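Local atomic coordinates of beta-1,4-mannanase (Bacillus subtilis, PDB entry 2QHA), a protein that probably hydrolyses internal beta-1,4-mannosidic linkages at random in mannans, galactomannans and glucomannans. Residues D51-A56 with S303-K308. Sequence-based numbering, arbitrary orientation.
Sequences DRIRSA and SPAVNK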
# COMPACT_ATOMS: atom_id res chain seq x y z
N ASP A 51 -10.24 16.26 -0.74
CA ASP A 51 -10.78 17.63 -0.70
C ASP A 51 -10.10 18.50 0.35
O ASP A 51 -9.83 19.67 0.10
CB ASP A 51 -12.30 17.63 -0.47
CG ASP A 51 -13.08 17.02 -1.63
OD1 ASP A 51 -12.54 16.90 -2.76
OD2 ASP A 51 -14.26 16.66 -1.41
N ARG A 52 -9.83 17.94 1.54
CA ARG A 52 -9.09 18.66 2.60
C ARG A 52 -7.71 19.06 2.09
O ARG A 52 -7.23 20.16 2.34
CB ARG A 52 -8.92 17.80 3.87
CG ARG A 52 -10.17 17.61 4.71
CD ARG A 52 -9.86 17.23 6.17
NE ARG A 52 -8.92 16.11 6.38
CZ ARG A 52 -8.55 15.69 7.60
NH1 ARG A 52 -9.06 16.30 8.67
NH2 ARG A 52 -7.70 14.68 7.76
N ILE A 53 -7.06 18.14 1.39
CA ILE A 53 -5.73 18.40 0.85
C ILE A 53 -5.77 19.50 -0.22
O ILE A 53 -4.93 20.41 -0.21
CB ILE A 53 -5.08 17.10 0.31
CG1 ILE A 53 -4.79 16.12 1.47
CG2 ILE A 53 -3.84 17.40 -0.50
CD1 ILE A 53 -3.63 16.48 2.37
N ARG A 54 -6.75 19.43 -1.12
CA ARG A 54 -6.90 20.45 -2.16
C ARG A 54 -7.21 21.83 -1.56
O ARG A 54 -6.69 22.84 -2.02
CB ARG A 54 -7.96 20.04 -3.18
CG ARG A 54 -7.97 20.90 -4.45
CD ARG A 54 -8.80 20.28 -5.57
NE ARG A 54 -10.24 20.34 -5.31
CZ ARG A 54 -10.97 19.34 -4.83
NH1 ARG A 54 -10.41 18.17 -4.54
NH2 ARG A 54 -12.28 19.51 -4.65
N SER A 55 -8.03 21.85 -0.51
CA SER A 55 -8.32 23.10 0.21
C SER A 55 -7.06 23.69 0.82
O SER A 55 -6.85 24.90 0.81
CB SER A 55 -9.36 22.82 1.29
OG SER A 55 -10.63 22.54 0.75
N ALA A 56 -6.20 22.82 1.36
CA ALA A 56 -5.00 23.28 2.05
C ALA A 56 -3.91 23.74 1.09
O ALA A 56 -3.16 24.67 1.41
CB ALA A 56 -4.46 22.17 2.95
N SER A 303 -3.14 13.39 8.77
CA SER A 303 -3.14 14.11 7.50
C SER A 303 -2.30 15.37 7.52
O SER A 303 -2.31 16.11 8.50
CB SER A 303 -4.57 14.49 7.11
OG SER A 303 -4.56 15.29 5.94
N PRO A 304 -1.59 15.63 6.41
CA PRO A 304 -0.96 16.94 6.28
C PRO A 304 -1.94 18.10 6.47
O PRO A 304 -1.52 19.17 6.92
CB PRO A 304 -0.41 16.93 4.85
CG PRO A 304 -0.16 15.46 4.56
CD PRO A 304 -1.30 14.75 5.26
N ALA A 305 -3.22 17.87 6.16
CA ALA A 305 -4.22 18.94 6.26
C ALA A 305 -4.50 19.37 7.69
O ALA A 305 -5.02 20.46 7.92
CB ALA A 305 -5.52 18.53 5.56
N VAL A 306 -4.17 18.52 8.66
CA VAL A 306 -4.35 18.87 10.07
C VAL A 306 -3.03 18.89 10.83
O VAL A 306 -3.00 18.83 12.06
CB VAL A 306 -5.39 17.97 10.80
CG1 VAL A 306 -6.76 18.12 10.16
CG2 VAL A 306 -4.96 16.52 10.78
N ASN A 307 -1.94 19.00 10.08
CA ASN A 307 -0.62 19.15 10.65
C ASN A 307 0.05 20.35 9.99
O ASN A 307 -0.56 21.03 9.17
CB ASN A 307 0.19 17.86 10.48
CG ASN A 307 -0.24 16.77 11.47
OD1 ASN A 307 0.17 16.78 12.63
ND2 ASN A 307 -1.10 15.86 11.01
N LYS A 308 1.29 20.62 10.36
CA LYS A 308 2.01 21.72 9.74
C LYS A 308 2.66 21.24 8.45
O LYS A 308 2.90 20.03 8.27
CB LYS A 308 3.08 22.29 10.69
CG LYS A 308 2.51 22.98 11.93
CD LYS A 308 3.62 23.62 12.76
CE LYS A 308 3.13 24.00 14.15
NZ LYS A 308 2.00 24.97 14.14
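Ser303 OG, which faces the CD1 methyl of Ile53, accepts a hydrogen bond from Ala305 N at 2.9 Å and is also hydrogen-bonded to Glu49. The Ile53 CD1 methyl stands 3.9 Å from Ser303 OG. The bond from Ala305 N, with an N-H...O angle of 154°, closes an ST turn; OG lies anti to the Ser303 backbone N (chi1 175°), which turns it toward the N-H of Ala305. Ser303 O is shared as well: Val306 N and Asn307 ND2 approach it from opposite faces of the carbonyl plane, with Asn307 ND2 2.8 Å from Ser303 O, so residues 303-307 are tied together through this one carbonyl.

Arg52 packs against this turn. Its CB meets Ala305 CB at 3.9 Å, and the chain, bent at chi3 (-51°), brings the guanidinium beside Ser303 and Val306, with the Ala305 methyl over one of its faces. NH2 comes within 3.2 Å of Ser303 CB, while NH1 lies 3.3 Å from Val306 CG1, both approaches being oblique to the guanidinium plane. The charged end finds its partners in a salt bridge from NH2 to Glu49 and a hydrogen bond to the carbonyl of Asp300. Glu49 thus links Arg52 and Ser303 through different carboxylate oxygens. A leucine in place of Arg52 would probably leave Glu49 without this charge partner and the Asp300 carbonyl without this donor.

Beside the arginine, Ile53 extends CD1 to Pro304 CB at 4.1 Å and Ala305 CB at 4.2 Å, adding an apolar patch to the contact.

In this glycosyl hydrolase family 26 TIM barrel, strands 32-40 and 292-297 pair in parallel; the contact joins helix 48-57, which follows the former, to the loop after the latter, with Tyr314 of helix 310-315 against Ile53, and Pro304 packed on that helix and on Tyr278 of helix 278-288.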